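Local coordinates for protein aldehyde dehydrogenase (Trypanosoma brucei, PDB 5MYP) that probably oxidises aldehydes to the corresponding carboxylic acids with NAD+ as cofactor, at residues G250-A255 against K284-D289; K293-E298 against Q306-S311; P314-V317 against H321-R324; G338-D341 against T346-P349. One frame throughout, in Å; residues are numbered along the deposited sequence.

Contact 1. Residues G250-A255 against K284-D289; sequences GKIINA and KAMLGD
Two helices of the aldehyde dehydrogenase fold, 240-252 and 272-287, come together at their C-terminal ends, where Ile252 reaches over to Met286 and Leu287. The meeting is wholly apolar. Ile252 sends out its longer branch: CD1 stops 3.7 Å from Met286 CB, and the sulfur of the same methionine lies almost as near, with Ile252 CD1 to Met286 SD at 3.8 Å. The same CD1 also meets Leu287, and the shorter branch adds a second touch, Ile252 CG2 lying 4.1 Å from Leu287 CD2. Its two branches let this beta-branched residue face both of its consecutive neighbours. Because CG of Met286 is turned away from its own carbonyl carbon (chi1 -68°) and the chain runs extended from there, its sulfur is carried past the isoleucine; an unbranched, flexible chain fits such a path. Helix 240-252 is the connecting helix of a beta-alpha-beta crossover between the parallel strands 229-232 and 264-268, and the second strand leads directly into helix 272-287. Met286 also packs on Trp249 and on Phe474 of the second subunit. Helix 272-287 stops just beyond the contact: Gly288 N donates to Lys284 O at 2.9 Å, and Gly288 has a positive phi (87°), which glycine adopts readily, before the next helix starts at Asp289.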
loop_
_atom_site.group_PDB
_atom_site.type_symbol
_atom_site.label_atom_id
_atom_site.label_comp_id
_atom_site.label_asym_id
_atom_site.label_seq_id
_atom_site.Cartn_x
_atom_site.Cartn_y
_atom_site.Cartn_z
ATOM N N GLY A 250 -15.555 -12.354 23.532
ATOM C CA GLY A 250 -15.370 -11.563 22.306
ATOM C C GLY A 250 -16.631 -10.873 21.813
ATOM O O GLY A 250 -16.558 -9.808 21.197
ATOM N N LYS A 251 -17.782 -11.484 22.079
ATOM C CA LYS A 251 -19.085 -10.919 21.728
ATOM C C LYS A 251 -19.588 -9.903 22.754
ATOM O O LYS A 251 -20.202 -8.904 22.381
ATOM C CB LYS A 251 -20.108 -12.052 21.570
ATOM C CG LYS A 251 -21.377 -11.678 20.822
ATOM C CD LYS A 251 -21.068 -11.208 19.411
ATOM C CE LYS A 251 -22.226 -11.441 18.461
ATOM N NZ LYS A 251 -21.901 -10.957 17.092
ATOM N N ILE A 252 -19.337 -10.159 24.038
ATOM C CA ILE A 252 -19.831 -9.300 25.126
ATOM C C ILE A 252 -19.117 -7.940 25.183
ATOM O O ILE A 252 -19.752 -6.926 25.488
ATOM C CB ILE A 252 -19.785 -10.040 26.496
ATOM C CG1 ILE A 252 -20.941 -11.047 26.568
ATOM C CG2 ILE A 252 -19.868 -9.072 27.681
ATOM C CD1 ILE A 252 -20.895 -11.979 27.762
ATOM N N ILE A 253 -17.814 -7.918 24.911
ATOM C CA ILE A 253 -17.062 -6.655 24.934
ATOM C C ILE A 253 -17.666 -5.643 23.955
ATOM O O ILE A 253 -17.966 -5.979 22.801
ATOM C CB ILE A 253 -15.537 -6.836 24.688
ATOM C CG1 ILE A 253 -15.234 -7.462 23.317
ATOM C CG2 ILE A 253 -14.912 -7.652 25.817
ATOM C CD1 ILE A 253 -13.757 -7.622 23.038
ATOM N N ASN A 254 -17.904 -4.430 24.455
ATOM C CA ASN A 254 -18.536 -3.347 23.697
ATOM C C ASN A 254 -19.910 -3.704 23.085
ATOM O O ASN A 254 -20.324 -3.114 22.080
ATOM C CB ASN A 254 -17.556 -2.839 22.623
ATOM C CG ASN A 254 -17.693 -1.354 22.350
ATOM O OD1 ASN A 254 -17.960 -0.560 23.253
ATOM N ND2 ASN A 254 -17.490 -0.968 21.103
ATOM N N ALA A 255 -20.618 -4.647 23.715
ATOM C CA ALA A 255 -21.903 -5.158 23.217
ATOM C C ALA A 255 -21.845 -5.602 21.745
ATOM O O ALA A 255 -22.736 -5.290 20.953
ATOM C CB ALA A 255 -22.995 -4.122 23.438
ATOM N N LYS A 284 -24.368 -16.287 31.194
ATOM C CA LYS A 284 -24.872 -16.129 32.570
ATOM C C LYS A 284 -23.751 -15.765 33.535
ATOM O O LYS A 284 -23.904 -14.853 34.348
ATOM C CB LYS A 284 -25.550 -17.414 33.069
ATOM C CG LYS A 284 -26.876 -17.734 32.401
ATOM C CD LYS A 284 -27.418 -19.092 32.839
ATOM C CE LYS A 284 -28.257 -19.753 31.754
ATOM N NZ LYS A 284 -29.386 -18.900 31.291
ATOM N N ALA A 285 -22.637 -16.487 33.435
ATOM C CA ALA A 285 -21.459 -16.242 34.269
ATOM C C ALA A 285 -20.909 -14.819 34.118
ATOM O O ALA A 285 -20.642 -14.150 35.119
ATOM C CB ALA A 285 -20.371 -17.258 33.953
ATOM N N MET A 286 -20.775 -14.351 32.878
ATOM C CA MET A 286 -20.165 -13.041 32.606
ATOM C C MET A 286 -21.073 -11.843 32.909
ATOM O O MET A 286 -20.591 -10.814 33.378
ATOM C CB MET A 286 -19.667 -12.972 31.159
ATOM C CG MET A 286 -18.490 -13.892 30.905
ATOM S SD MET A 286 -17.895 -13.852 29.200
ATOM C CE MET A 286 -16.898 -15.338 29.173
ATOM N N LEU A 287 -22.371 -11.966 32.640
ATOM C CA LEU A 287 -23.308 -10.856 32.854
ATOM C C LEU A 287 -23.933 -10.851 34.245
ATOM O O LEU A 287 -24.315 -9.787 34.740
ATOM C CB LEU A 287 -24.410 -10.873 31.795
ATOM C CG LEU A 287 -23.918 -10.730 30.353
ATOM C CD1 LEU A 287 -25.076 -10.823 29.379
ATOM C CD2 LEU A 287 -23.143 -9.432 30.144
ATOM N N GLY A 288 -24.041 -12.028 34.860
ATOM C CA GLY A 288 -24.648 -12.168 36.184
ATOM C C GLY A 288 -26.153 -12.353 36.117
ATOM O O GLY A 288 -26.810 -11.857 35.204
ATOM N N ASP A 289 -26.689 -13.047 37.119
ATOM C CA ASP A 289 -28.104 -13.419 37.177
ATOM C C ASP A 289 -29.016 -12.197 37.322
ATOM O O ASP A 289 -30.024 -12.089 36.616
ATOM C CB ASP A 289 -28.331 -14.402 38.340
ATOM C CG ASP A 289 -29.735 -15.004 38.357
ATOM O OD1 ASP A 289 -30.252 -15.409 37.292
ATOM O OD2 ASP A 289 -30.318 -15.095 39.457
#

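Contact 2. Residues K293-E298 against Q306-S311; sequences KVLKGE and QFLEES
Val294 and Phe307 meet between two short helices, 289-296 and 304-309, with the valine set against one side of the phenyl ring. The two methyls of Val294 do different work. CG2 sits over the ring face in a CH-pi contact, 4.2 Å from the centroid of Phe307 and 28° off the ring normal, whereas CG1 presses on the rim, 3.5 Å from Phe307 CD2. With CG1 opposite the backbone N (chi1 173°), both methyls are turned to the ring, and the compact branching of valine lets it follow the flat surface. Phe307 likewise carries its CG opposite the backbone N, and its broad ring can take both methyls at once. Nearby, Leu295 and Leu308 cross at about a right angle. Leu308 has CG opposite its carbonyl carbon and sends both methyls to Leu295, whose CD1 is 3.9 Å from Leu308 CD1 and 4.0 Å from Leu308 CD2; the forked end of leucine suits this. The backbone of Leu295 does not aim its side chain straight at the other helix; swinging CG opposite the backbone N (chi1 -166°) brings the end nearer. Ser311 OG turns back to Leu308 O at 2.7 Å, adding a hydroxyl donor to the weak bond from Ser311 N. The leucines pack on the hairpin of strands 340-341 and 346-353, both touching Asp341. Helix 289-296 closes with a Schellman motif: Glu298 N bonds Lys293 O at 2.8 Å, Gly297 N bonds Val294 O weakly at 3.2 Å, and Gly297, with its positive phi, is the C-prime residue.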
loop_
_atom_site.group_PDB
_atom_site.type_symbol
_atom_site.label_atom_id
_atom_site.label_comp_id
_atom_site.label_asym_id
_atom_site.label_seq_id
_atom_site.Cartn_x
_atom_site.Cartn_y
_atom_site.Cartn_z
ATOM N N LYS A 293 -32.039 -11.109 34.831
ATOM C CA LYS A 293 -33.398 -11.140 35.394
ATOM C C LYS A 293 -34.132 -9.803 35.260
ATOM O O LYS A 293 -35.315 -9.779 34.898
ATOM C CB LYS A 293 -33.376 -11.559 36.867
ATOM C CG LYS A 293 -33.184 -13.049 37.084
ATOM C CD LYS A 293 -32.991 -13.342 38.561
ATOM C CE LYS A 293 -33.309 -14.785 38.905
ATOM N NZ LYS A 293 -33.008 -15.046 40.341
ATOM N N VAL A 294 -33.424 -8.707 35.541
ATOM C CA VAL A 294 -33.998 -7.358 35.438
ATOM C C VAL A 294 -34.303 -7.013 33.980
ATOM O O VAL A 294 -35.380 -6.497 33.674
ATOM C CB VAL A 294 -33.083 -6.277 36.084
ATOM C CG1 VAL A 294 -33.603 -4.867 35.817
ATOM C CG2 VAL A 294 -32.967 -6.509 37.587
ATOM N N LEU A 295 -33.356 -7.312 33.095
ATOM C CA LEU A 295 -33.539 -7.095 31.659
ATOM C C LEU A 295 -34.678 -7.942 31.073
ATOM O O LEU A 295 -35.440 -7.450 30.234
ATOM C CB LEU A 295 -32.228 -7.370 30.908
ATOM C CG LEU A 295 -32.103 -6.906 29.461
ATOM C CD1 LEU A 295 -32.292 -5.414 29.362
ATOM C CD2 LEU A 295 -30.747 -7.323 28.941
ATOM N N LYS A 296 -34.784 -9.193 31.521
ATOM C CA LYS A 296 -35.875 -10.085 31.123
ATOM C C LYS A 296 -37.248 -9.639 31.638
ATOM O O LYS A 296 -38.268 -9.948 31.018
ATOM C CB LYS A 296 -35.609 -11.505 31.623
ATOM C CG LYS A 296 -36.587 -12.519 31.057
ATOM C CD LYS A 296 -36.704 -12.388 29.546
ATOM C CE LYS A 296 -37.935 -13.105 29.018
ATOM N NZ LYS A 296 -37.952 -14.538 29.414
ATOM N N GLY A 297 -37.265 -8.932 32.769
ATOM C CA GLY A 297 -38.506 -8.508 33.426
ATOM C C GLY A 297 -38.968 -9.502 34.482
ATOM O O GLY A 297 -40.122 -9.450 34.908
ATOM N N GLU A 298 -38.069 -10.395 34.913
ATOM C CA GLU A 298 -38.370 -11.406 35.936
ATOM C C GLU A 298 -38.046 -10.933 37.360
ATOM O O GLU A 298 -38.476 -11.563 38.326
ATOM C CB GLU A 298 -37.616 -12.706 35.638
ATOM C CG GLU A 298 -38.067 -13.383 34.350
ATOM C CD GLU A 298 -37.266 -14.625 33.999
ATOM O OE1 GLU A 298 -36.182 -14.851 34.575
ATOM O OE2 GLU A 298 -37.708 -15.373 33.104
ATOM N N GLN A 306 -32.596 3.397 35.156
ATOM C CA GLN A 306 -31.432 3.800 35.946
ATOM C C GLN A 306 -30.531 2.607 36.291
ATOM O O GLN A 306 -29.307 2.734 36.261
ATOM C CB GLN A 306 -31.879 4.500 37.235
ATOM C CG GLN A 306 -30.757 5.168 38.020
ATOM C CD GLN A 306 -31.260 5.815 39.298
ATOM O OE1 GLN A 306 -32.218 6.589 39.280
ATOM N NE2 GLN A 306 -30.617 5.497 40.416
ATOM N N PHE A 307 -31.137 1.464 36.617
ATOM C CA PHE A 307 -30.381 0.235 36.901
ATOM C C PHE A 307 -29.553 -0.221 35.694
ATOM O O PHE A 307 -28.388 -0.610 35.846
ATOM C CB PHE A 307 -31.326 -0.893 37.347
ATOM C CG PHE A 307 -30.652 -2.225 37.510
ATOM C CD1 PHE A 307 -30.069 -2.584 38.720
ATOM C CD2 PHE A 307 -30.611 -3.132 36.451
ATOM C CE1 PHE A 307 -29.448 -3.819 38.869
ATOM C CE2 PHE A 307 -29.977 -4.356 36.589
ATOM C CZ PHE A 307 -29.407 -4.708 37.804
ATOM N N LEU A 308 -30.164 -0.191 34.510
ATOM C CA LEU A 308 -29.479 -0.604 33.281
ATOM C C LEU A 308 -28.389 0.383 32.862
ATOM O O LEU A 308 -27.346 -0.035 32.360
ATOM C CB LEU A 308 -30.477 -0.821 32.142
ATOM C CG LEU A 308 -31.438 -2.005 32.321
ATOM C CD1 LEU A 308 -32.495 -1.995 31.227
ATOM C CD2 LEU A 308 -30.686 -3.329 32.328
ATOM N N GLU A 309 -28.618 1.677 33.081
ATOM C CA GLU A 309 -27.595 2.698 32.798
ATOM C C GLU A 309 -26.423 2.652 33.784
ATOM O O GLU A 309 -25.320 3.087 33.440
ATOM C CB GLU A 309 -28.202 4.109 32.727
ATOM C CG GLU A 309 -29.181 4.315 31.561
ATOM C CD GLU A 309 -28.532 4.469 30.189
ATOM O OE1 GLU A 309 -27.331 4.179 30.027
ATOM O OE2 GLU A 309 -29.238 4.888 29.249
ATOM N N GLU A 310 -26.658 2.110 34.987
ATOM C CA GLU A 310 -25.593 1.846 35.973
ATOM C C GLU A 310 -24.914 0.471 35.824
ATOM O O GLU A 310 -23.997 0.156 36.586
ATOM C CB GLU A 310 -26.148 1.983 37.402
ATOM C CG GLU A 310 -26.513 3.408 37.798
ATOM C CD GLU A 310 -27.241 3.494 39.137
ATOM O OE1 GLU A 310 -27.372 2.464 39.841
ATOM O OE2 GLU A 310 -27.689 4.603 39.490
ATOM N N SER A 311 -25.326 -0.327 34.836
ATOM C CA SER A 311 -24.809 -1.689 34.663
ATOM C C SER A 311 -23.396 -1.711 34.072
ATOM O O SER A 311 -22.871 -0.686 33.619
ATOM C CB SER A 311 -25.751 -2.507 33.774
ATOM O OG SER A 311 -25.637 -2.144 32.408
#

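Contact 3. Residues P314-V317 against H321-R324; sequences PRIV and HFQR. Unlike the reference sequence in segment 321-324: Gln323 (reference His).
Val317 and His321 make the CH-pi contact here. Val317 CG1 lies 3.6 Å from the centroid of the imidazole, 21° off its normal and displaced toward the rim, nearest to CG and ND1. The valine pays a small price for this, because CG1 is wedged between its own backbone N and carbonyl carbon (chi1 67°); in return it offers a compact methyl to a flat, polarisable ring. The remaining contacts are van der Waals packing by Ile316, whose CG2 fits against the backbone of the facing helix. That methyl is 3.6 Å from Phe322 N and 3.7 Å from His321 CB, and at 4.3 Å it also reaches Phe322 CB. Ile316 CG1 lies more loosely at the edge of the Phe322 ring, near its plane. This is a loop folding back on the start of the helix it leads into, helix 319-328, where Asn318 OD1 accepts a hydrogen bond from His321 N in the first turn. Hydrogen bonds to outside partners fix the loop: Gln257 receives Val317 N on its OE1 and gives its NE2 to Arg315 O. The side chain of His321 is about 11 Å from that of Cys259, the predicted active-site cysteine, and about 5 Å from a bound glycerol, which probably came from the crystallisation liquor.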
loop_
_atom_site.group_PDB
_atom_site.type_symbol
_atom_site.label_atom_id
_atom_site.label_comp_id
_atom_site.label_asym_id
_atom_site.label_seq_id
_atom_site.Cartn_x
_atom_site.Cartn_y
_atom_site.Cartn_z
ATOM N N PRO A 314 -22.184 -2.708 27.983
ATOM C CA PRO A 314 -22.216 -1.541 27.088
ATOM C C PRO A 314 -23.503 -1.348 26.292
ATOM O O PRO A 314 -24.301 -2.272 26.133
ATOM C CB PRO A 314 -21.035 -1.788 26.139
ATOM C CG PRO A 314 -20.140 -2.700 26.893
ATOM C CD PRO A 314 -21.060 -3.598 27.650
ATOM N N ARG A 315 -23.661 -0.129 25.796
ATOM C CA ARG A 315 -24.851 0.319 25.103
ATOM C C ARG A 315 -24.656 0.179 23.589
ATOM O O ARG A 315 -23.525 0.266 23.092
ATOM C CB ARG A 315 -25.131 1.782 25.508
ATOM C CG ARG A 315 -24.370 2.884 24.780
ATOM C CD ARG A 315 -25.157 4.186 24.803
ATOM N NE ARG A 315 -25.562 4.548 26.160
ATOM C CZ ARG A 315 -24.787 5.144 27.073
ATOM N NH1 ARG A 315 -23.502 5.421 26.838
ATOM N NH2 ARG A 315 -25.284 5.413 28.275
ATOM N N ILE A 316 -25.757 -0.018 22.870
ATOM C CA ILE A 316 -25.760 0.085 21.410
ATOM C C ILE A 316 -25.611 1.574 21.069
ATOM O O ILE A 316 -26.115 2.431 21.787
ATOM C CB ILE A 316 -27.043 -0.515 20.773
ATOM C CG1 ILE A 316 -27.251 -1.980 21.209
ATOM C CG2 ILE A 316 -27.001 -0.410 19.250
ATOM C CD1 ILE A 316 -26.064 -2.893 20.987
ATOM N N VAL A 317 -24.892 1.866 19.988
ATOM C CA VAL A 317 -24.505 3.249 19.641
ATOM C C VAL A 317 -25.681 4.232 19.537
ATOM O O VAL A 317 -25.583 5.356 20.025
ATOM C CB VAL A 317 -23.638 3.286 18.352
ATOM C CG1 VAL A 317 -24.428 2.872 17.115
ATOM C CG2 VAL A 317 -22.996 4.655 18.155
ATOM N N HIS A 321 -29.327 1.683 15.099
ATOM C CA HIS A 321 -28.578 0.426 15.224
ATOM C C HIS A 321 -29.297 -0.585 16.131
ATOM O O HIS A 321 -29.278 -1.783 15.855
ATOM C CB HIS A 321 -27.147 0.685 15.720
ATOM C CG HIS A 321 -26.228 1.228 14.664
ATOM N ND1 HIS A 321 -24.996 0.670 14.392
ATOM C CD2 HIS A 321 -26.368 2.266 13.804
ATOM C CE1 HIS A 321 -24.413 1.348 13.418
ATOM N NE2 HIS A 321 -25.225 2.319 13.042
ATOM N N PHE A 322 -29.932 -0.094 17.199
ATOM C CA PHE A 322 -30.735 -0.936 18.091
ATOM C C PHE A 322 -31.865 -1.650 17.334
ATOM O O PHE A 322 -32.005 -2.868 17.443
ATOM C CB PHE A 322 -31.310 -0.108 19.252
ATOM C CG PHE A 322 -32.181 -0.893 20.189
ATOM C CD1 PHE A 322 -33.545 -1.044 19.938
ATOM C CD2 PHE A 322 -31.645 -1.481 21.328
ATOM C CE1 PHE A 322 -34.351 -1.772 20.796
ATOM C CE2 PHE A 322 -32.448 -2.210 22.191
ATOM C CZ PHE A 322 -33.802 -2.359 21.924
ATOM N N GLN A 323 -32.655 -0.889 16.576
ATOM C CA GLN A 323 -33.779 -1.444 15.810
ATOM C C GLN A 323 -33.320 -2.454 14.754
ATOM O O GLN A 323 -33.959 -3.488 14.567
ATOM C CB GLN A 323 -34.594 -0.323 15.149
ATOM C CG GLN A 323 -35.309 0.584 16.142
ATOM C CD GLN A 323 -35.696 1.932 15.552
ATOM O OE1 GLN A 323 -36.002 2.043 14.365
ATOM N NE2 GLN A 323 -35.692 2.964 16.389
ATOM N N ARG A 324 -32.211 -2.149 14.078
ATOM C CA ARG A 324 -31.592 -3.066 13.100
ATOM C C ARG A 324 -31.219 -4.419 13.724
ATOM O O ARG A 324 -31.488 -5.470 13.143
ATOM C CB ARG A 324 -30.347 -2.400 12.492
ATOM C CG ARG A 324 -29.552 -3.239 11.500
ATOM C CD ARG A 324 -28.405 -2.427 10.915
ATOM N NE ARG A 324 -27.459 -3.252 10.162
ATOM C CZ ARG A 324 -26.460 -3.978 10.678
ATOM N NH1 ARG A 324 -26.225 -4.028 11.993
ATOM N NH2 ARG A 324 -25.680 -4.679 9.857
#

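Contact 4. Residues G338-D341 against T346-P349; sequences GEAD and TIAP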
loop_
_atom_site.group_PDB
_atom_site.type_symbol
_atom_site.label_atom_id
_atom_site.label_comp_id
_atom_site.label_asym_id
_atom_site.label_seq_id
_atom_site.Cartn_x
_atom_site.Cartn_y
_atom_site.Cartn_z
ATOM N N GLY A 338 -32.115 -12.825 23.758
ATOM C CA GLY A 338 -33.131 -11.993 23.110
ATOM C C GLY A 338 -33.701 -10.886 23.983
ATOM O O GLY A 338 -34.626 -10.191 23.565
ATOM N N GLU A 339 -33.126 -10.686 25.169
ATOM C CA GLU A 339 -33.618 -9.681 26.111
ATOM C C GLU A 339 -33.100 -8.313 25.681
ATOM O O GLU A 339 -31.932 -8.189 25.279
ATOM C CB GLU A 339 -33.160 -9.971 27.545
ATOM C CG GLU A 339 -33.410 -11.398 28.032
ATOM C CD GLU A 339 -32.234 -12.336 27.810
ATOM O OE1 GLU A 339 -31.394 -12.052 26.927
ATOM O OE2 GLU A 339 -32.140 -13.363 28.514
ATOM N N ALA A 340 -33.961 -7.299 25.754
ATOM C CA ALA A 340 -33.593 -5.950 25.332
ATOM C C ALA A 340 -34.395 -4.856 26.030
ATOM O O ALA A 340 -35.483 -5.104 26.547
ATOM C CB ALA A 340 -33.745 -5.819 23.826
ATOM N N ASP A 341 -33.818 -3.655 26.056
ATOM C CA ASP A 341 -34.483 -2.448 26.551
ATOM C C ASP A 341 -34.116 -1.286 25.631
ATOM O O ASP A 341 -32.947 -0.884 25.565
ATOM C CB ASP A 341 -34.065 -2.128 27.990
ATOM C CG ASP A 341 -34.759 -0.894 28.536
ATOM O OD1 ASP A 341 -35.972 -0.966 28.828
ATOM O OD2 ASP A 341 -34.092 0.154 28.661
ATOM N N THR A 346 -30.068 -1.324 25.292
ATOM C CA THR A 346 -29.471 -2.529 25.847
ATOM C C THR A 346 -30.009 -3.735 25.093
ATOM O O THR A 346 -31.223 -3.910 25.017
ATOM C CB THR A 346 -29.813 -2.673 27.341
ATOM O OG1 THR A 346 -29.376 -1.509 28.051
ATOM C CG2 THR A 346 -29.129 -3.883 27.931
ATOM N N ILE A 347 -29.112 -4.532 24.514
ATOM C CA ILE A 347 -29.464 -5.824 23.919
ATOM C C ILE A 347 -28.492 -6.873 24.464
ATOM O O ILE A 347 -27.288 -6.777 24.240
ATOM C CB ILE A 347 -29.382 -5.812 22.374
ATOM C CG1 ILE A 347 -30.295 -4.730 21.782
ATOM C CG2 ILE A 347 -29.747 -7.188 21.802
ATOM C CD1 ILE A 347 -30.151 -4.548 20.284
ATOM N N ALA A 348 -29.015 -7.865 25.185
ATOM C CA ALA A 348 -28.177 -8.932 25.729
ATOM C C ALA A 348 -27.676 -9.842 24.599
ATOM O O ALA A 348 -28.328 -9.935 23.555
ATOM C CB ALA A 348 -28.945 -9.751 26.756
ATOM N N PRO A 349 -26.522 -10.512 24.799
ATOM C CA PRO A 349 -26.039 -11.448 23.785
ATOM C C PRO A 349 -27.093 -12.500 23.456
ATOM O O PRO A 349 -27.687 -13.088 24.364
ATOM C CB PRO A 349 -24.799 -12.080 24.428
ATOM C CG PRO A 349 -24.366 -11.107 25.459
ATOM C CD PRO A 349 -25.616 -10.448 25.956
#
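Thr346 O receives Asp341 N in a hydrogen bond of 2.8 Å, and Ala340 CA adds a CA-H...O contact to the same oxygen at 3.1 Å. Thr346 N returns a bond to Asp341 O at 2.9 Å, which makes these residues an antiparallel hydrogen-bonded pair. Ala340 and Ile347 form the adjacent non-hydrogen-bonded pair, with Ala340 CB 4.2 Å from Ile347 CG1; the small alanine is consistent with the close approach of helix 319-328, whose Met326 touches both residues. Past the regular strand pairing, Ala348 N donates to Glu339 O at 2.9 Å. The side chain of Glu339, bent at chi2 (93°), comes back over the partner strand until OE1 is 3.4 Å from Ala348 CB, where Arg283 holds that oxygen in a salt bridge. Thr346 and Asp341 point to the opposite face from Ala340, and both give polar atoms to Thr344 OG1: Asp341 through OD2, Thr346 through OG1. Thr346 OG1 also bonds Arg66. Beta-branched Thr346 and Ile347 suit extended backbone. The whole is an antiparallel beta hairpin at the margin of the mixed sheet, its strands joined by the four-residue connection 342-345.

Contact 4 is the hub of the group. The centres of contacts 2 and 4 are about 10 Å apart, as are those of contacts 3 and 4. Contacts 2 and 3 approach different faces of the hairpin: Leu295 CD2 of contact 2 is 3.7 Å from Ala348 CB, whereas Phe322 CE2 of contact 3 is 3.3 Å from Ile347 CG1. The centre of contact 1 is about 11 Å from that of contact 4, and Ile252 CG1 reaches Pro349 CG at 3.6 Å. A salt bridge ties contact 2 to contact 3, Glu309 OE1 to Arg315 NH2 at 3.0 Å, and Ala255 of contact 1 packs against Pro314 of contact 3. Contact 3 alone comes near a predicted active-site residue, the side chain of His321 being about 11 Å from that of Cys259.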